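Local coordinates for protein extracellular ligand-binding receptor (Rhodopseudomonas palustris, PDB 4F06) that probably serves as the solute-binding component of an ABC transporter, capturing lignin-derived aromatic acids such as p-hydroxybenzoate for uptake, at residues 31-36 against 294-299. Sequence-based numbering, arbitrary orientation.
Sequences AWVAEH and LIYKMI. With PHB (p-hydroxybenzoic acid), chain C; SO4 (sulfate ion), chain D.
Trp-32 drives the edge of its indole into the face of Tyr-296, an edge-to-face pair that joins helix 19-36 to helix 283-301 in this periplasmic binding protein fold of the leucine-binding family. The planes stand at 87°, and the five-membered ring's centroid lies 4.4 Å from that of the phenol ring. Trp-32 NE1 leads the approach, over the centre of the phenol ring and 3.3 Å from Tyr-296 CE2, with Trp-32 CD1 following toward Tyr-296 CZ, so the polar edge of the indole meets the electron-rich face. With CG anti to the backbone N (chi1 179°), the indole of Trp-32 extends toward helix 283-301; the segment axes come no closer than 12.7 Å, and the two aromatic side chains meet between them. Val-33 adds a methyl contact, CG2 lying 3.8 Å from Tyr-296 OH, while that hydroxyl is hydrogen-bonded to the carbonyl oxygen of Gly-37, just past the end of the first helix, which fixes the far end of the ring.

Both aromatic residues line one of two p-hydroxybenzoic acid sites seen in the crystal, with Arg-293, Lys-297, Glu-300 and Met-318; it is distinct from the pocket that holds Tyr-149 and Asp-232. Trp-32 CZ2 touches C2 of the ligand at 3.8 Å, the carboxylate carbon C1' lies at the edge of the Tyr-296 ring, and Lys-297 packs its CB against C5. Replacing Tyr-296 with alanine would probably leave the indole edge without its aromatic face, the Gly-37 carbonyl without its hydroxyl partner and a gap beside the ligand carboxylate.

Further out, CD2 of His-36 sits over one face of the indole, toward its rim, and the imidazole binds a sulfate, probably from the crystallisation liquor, which Tyr-289 OH also grips; the His-36 NE2 bond to sulfate O1 is 2.8 Å long and nearly straight, at 176°.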
ATOM      1  N   ALA A  31      -6.682   5.786 -15.510  1.00  8.35           N
ATOM      2  CA  ALA A  31      -6.239   4.693 -16.374  1.00  7.76           C
ATOM      3  C   ALA A  31      -7.370   3.667 -16.571  1.00  7.36           C
ATOM      4  O   ALA A  31      -7.615   3.178 -17.701  1.00  8.31           O
ATOM      5  CB  ALA A  31      -4.987   4.008 -15.821  1.00  8.66           C
ATOM      6  N   TRP A  32      -8.064   3.332 -15.483  1.00  7.22           N
ATOM      7  CA  TRP A  32      -9.206   2.435 -15.573  1.00  6.77           C
ATOM      8  C   TRP A  32     -10.247   2.957 -16.545  1.00  7.33           C
ATOM      9  O   TRP A  32     -10.739   2.208 -17.397  1.00  8.02           O
ATOM     10  CB  TRP A  32      -9.800   2.215 -14.144  1.00  7.81           C
ATOM     11  CG  TRP A  32     -10.995   1.320 -14.249  1.00  6.68           C
ATOM     12  CD1 TRP A  32     -12.327   1.722 -14.348  1.00  7.74           C
ATOM     13  CD2 TRP A  32     -10.991  -0.122 -14.370  1.00  7.36           C
ATOM     14  NE1 TRP A  32     -13.137   0.607 -14.474  1.00  8.69           N
ATOM     15  CE2 TRP A  32     -12.385  -0.527 -14.521  1.00  7.46           C
ATOM     16  CE3 TRP A  32      -9.987  -1.093 -14.363  1.00  7.78           C
ATOM     17  CZ2 TRP A  32     -12.748  -1.860 -14.710  1.00  8.75           C
ATOM     18  CZ3 TRP A  32     -10.368  -2.427 -14.564  1.00  8.45           C
ATOM     19  CH2 TRP A  32     -11.710  -2.784 -14.725  1.00  8.73           C
ATOM     20  N   VAL A  33     -10.608   4.225 -16.410  1.00  8.06           N
ATOM     21  CA  VAL A  33     -11.606   4.851 -17.279  1.00  8.15           C
ATOM     22  C   VAL A  33     -11.094   4.955 -18.706  1.00  8.23           C
ATOM     23  O   VAL A  33     -11.863   4.796 -19.668  1.00  9.20           O
ATOM     24  CB  VAL A  33     -12.037   6.221 -16.670  1.00  8.75           C
ATOM     25  CG1 VAL A  33     -12.940   6.963 -17.625  1.00 10.42           C
ATOM     26  CG2 VAL A  33     -12.741   5.990 -15.329  1.00 11.09           C
ATOM     27  N   ALA A  34      -9.805   5.199 -18.889  1.00  7.53           N
ATOM     28  CA  ALA A  34      -9.259   5.260 -20.273  1.00  8.87           C
ATOM     29  C   ALA A  34      -9.492   3.945 -20.994  1.00  8.51           C
ATOM     30  O   ALA A  34      -9.721   3.944 -22.205  1.00 10.42           O
ATOM     31  CB  ALA A  34      -7.773   5.610 -20.247  1.00 10.05           C
ATOM     32  N   GLU A  35      -9.412   2.823 -20.268  1.00  7.79           N
ATOM     33  CA  GLU A  35      -9.629   1.524 -20.865  1.00  8.25           C
ATOM     34  C   GLU A  35     -11.096   1.141 -20.925  1.00  7.44           C
ATOM     35  O   GLU A  35     -11.526   0.500 -21.890  1.00  9.51           O
ATOM     36  CB  GLU A  35      -8.813   0.475 -20.084  1.00 10.43           C
ATOM     37  CG  GLU A  35      -8.954  -0.955 -20.554  1.00 13.04           C
ATOM     38  CD  GLU A  35      -8.349  -1.227 -21.896  1.00 16.67           C
ATOM     39  OE1 GLU A  35      -7.588  -0.380 -22.406  1.00 17.50           O
ATOM     40  OE2 GLU A  35      -8.602  -2.309 -22.479  1.00 28.40           O
ATOM     41  N   HIS A  36     -11.845   1.417 -19.844  1.00  6.94           N
ATOM     42  CA  HIS A  36     -13.117   0.771 -19.621  1.00  7.47           C
ATOM     43  C   HIS A  36     -14.310   1.699 -19.691  1.00  8.12           C
ATOM     44  O   HIS A  36     -15.470   1.236 -19.576  1.00  9.35           O
ATOM     45  CB  HIS A  36     -13.092   0.011 -18.308  1.00  8.97           C
ATOM     46  CG  HIS A  36     -12.118  -1.128 -18.321  1.00  9.13           C
ATOM     47  ND1 HIS A  36     -12.244  -2.184 -19.174  1.00 12.55           N
ATOM     48  CD2 HIS A  36     -10.971  -1.371 -17.597  1.00 10.70           C
ATOM     49  CE1 HIS A  36     -11.256  -3.051 -18.974  1.00 13.61           C
ATOM     50  NE2 HIS A  36     -10.486  -2.583 -18.020  1.00 12.48           N
ATOM     51  N   LEU A 294     -13.396  -3.202  -8.914  0.50  6.08           N
ATOM     52  CA  LEU A 294     -14.363  -3.743  -7.931  0.50  6.53           C
ATOM     53  C   LEU A 294     -15.611  -2.869  -7.859  0.50  6.06           C
ATOM     54  O   LEU A 294     -16.733  -3.379  -7.725  0.50  7.41           O
ATOM     55  CB  LEU A 294     -13.752  -3.870  -6.539  0.50  6.14           C
ATOM     56  CG  LEU A 294     -12.580  -4.844  -6.448  0.50  6.58           C
ATOM     57  CD1 LEU A 294     -12.235  -5.111  -5.011  0.50  8.13           C
ATOM     58  CD2 LEU A 294     -12.892  -6.173  -7.124  0.50  7.85           C
ATOM     59  N   ILE A 295     -15.446  -1.545  -7.920  1.00  6.88           N
ATOM     60  CA  ILE A 295     -16.602  -0.645  -7.898  1.00  7.57           C
ATOM     61  C   ILE A 295     -17.483  -0.878  -9.122  1.00  7.00           C
ATOM     62  O   ILE A 295     -18.703  -0.952  -8.980  1.00  7.29           O
ATOM     63  CB  ILE A 295     -16.162   0.824  -7.773  1.00  8.27           C
ATOM     64  CG1 ILE A 295     -15.509   1.007  -6.385  1.00  9.61           C
ATOM     65  CG2 ILE A 295     -17.333   1.777  -8.028  1.00 10.88           C
ATOM     66  CD1 ILE A 295     -14.728   2.286  -6.256  1.00 11.63           C
ATOM     67  N   TYR A 296     -16.875  -1.057 -10.301  1.00  7.29           N
ATOM     68  CA  TYR A 296     -17.683  -1.351 -11.508  1.00  7.94           C
ATOM     69  C   TYR A 296     -18.410  -2.676 -11.317  1.00  7.49           C
ATOM     70  O   TYR A 296     -19.597  -2.803 -11.685  1.00  8.87           O
ATOM     71  CB  TYR A 296     -16.803  -1.359 -12.754  1.00  8.21           C
ATOM     72  CG  TYR A 296     -16.559   0.045 -13.301  1.00  7.20           C
ATOM     73  CD1 TYR A 296     -16.311   1.153 -12.468  1.00  7.39           C
ATOM     74  CD2 TYR A 296     -16.495   0.252 -14.680  1.00  7.62           C
ATOM     75  CE1 TYR A 296     -16.081   2.418 -13.018  1.00  7.53           C
ATOM     76  CE2 TYR A 296     -16.238   1.492 -15.224  1.00  8.48           C
ATOM     77  CZ  TYR A 296     -16.012   2.573 -14.397  1.00  7.94           C
ATOM     78  OH  TYR A 296     -15.759   3.803 -14.888  1.00  9.29           O
ATOM     79  N   LYS A 297     -17.736  -3.687 -10.758  1.00  7.15           N
ATOM     80  CA  LYS A 297     -18.423  -4.959 -10.515  1.00  7.54           C
ATOM     81  C   LYS A 297     -19.615  -4.785  -9.548  1.00  7.70           C
ATOM     82  O   LYS A 297     -20.678  -5.371  -9.758  1.00  9.21           O
ATOM     83  CB  LYS A 297     -17.429  -5.983  -9.934  1.00  8.57           C
ATOM     84  CG  LYS A 297     -18.078  -7.322  -9.604  1.00 11.91           C
ATOM     85  CD  LYS A 297     -18.507  -8.111 -10.808  1.00 19.23           C
ATOM     86  CE  LYS A 297     -18.968  -9.490 -10.355  1.00 24.47           C
ATOM     87  NZ  LYS A 297     -19.269 -10.270 -11.576  1.00 33.34           N
HETATM   88  N   MSE A 298     -19.414  -4.016  -8.481  0.50  7.57           N
HETATM   89  CA  MSE A 298     -20.494  -3.815  -7.488  0.50  7.36           C
HETATM   90  C   MSE A 298     -21.672  -3.084  -8.124  0.50  7.60           C
HETATM   91  O   MSE A 298     -22.821  -3.459  -7.891  0.50  8.54           O
HETATM   92  CB  MSE A 298     -19.982  -3.035  -6.269  0.50  7.39           C
HETATM   93  CG  MSE A 298     -19.069  -3.911  -5.428  0.50  7.83           C
HETATM   94 SE   MSE A 298     -18.537  -3.320  -3.684  0.50 10.92          SE
HETATM   95  CE  MSE A 298     -17.405  -1.878  -4.346  0.50  5.97           C
ATOM     96  N   ILE A 299     -21.406  -2.066  -8.953  1.00  7.58           N
ATOM     97  CA  ILE A 299     -22.490  -1.383  -9.652  1.00  8.37           C
ATOM     98  C   ILE A 299     -23.221  -2.354 -10.597  1.00  8.66           C
ATOM     99  O   ILE A 299     -24.437  -2.344 -10.625  1.00  9.48           O
ATOM    100  CB  ILE A 299     -21.928  -0.133 -10.371  1.00  8.83           C
ATOM    101  CG1 ILE A 299     -21.434   0.892  -9.324  1.00  9.93           C
ATOM    102  CG2 ILE A 299     -22.963   0.509 -11.281  1.00  9.62           C
ATOM    103  CD1 ILE A 299     -20.607   2.034  -9.894  1.00 11.20           C
TER
HETATM  104  C1' PHB C 402     -16.890  -3.302 -16.000  1.00 29.78           C
HETATM  105  O1' PHB C 402     -18.110  -2.960 -15.799  1.00 29.07           O
HETATM  106  O2' PHB C 402     -16.120  -2.819 -16.861  1.00 31.35           O
HETATM  107  C1  PHB C 402     -16.317  -4.407 -15.231  1.00 25.18           C
HETATM  108  C2  PHB C 402     -14.981  -4.790 -15.502  1.00 27.18           C
HETATM  109  C3  PHB C 402     -14.431  -5.854 -14.815  1.00 29.19           C
HETATM  110  C4  PHB C 402     -15.202  -6.494 -13.839  1.00 27.37           C
HETATM  111  C5  PHB C 402     -16.519  -6.082 -13.551  1.00 26.88           C
HETATM  112  C6  PHB C 402     -17.108  -5.021 -14.259  1.00 24.49           C
HETATM  113  O4  PHB C 402     -14.610  -7.528 -13.176  1.00 37.31           O
HETATM  114  S   SO4 D 403      -8.050  -5.142 -17.868  1.00 24.55           S
HETATM  115  O1  SO4 D 403      -8.250  -3.919 -17.097  1.00 19.52           O
HETATM  116  O2  SO4 D 403      -9.057  -5.172 -18.929  1.00 36.18           O
HETATM  117  O3  SO4 D 403      -6.696  -5.161 -18.429  1.00 35.98           O
HETATM  118  O4  SO4 D 403      -8.360  -6.366 -17.088  1.00 36.88           O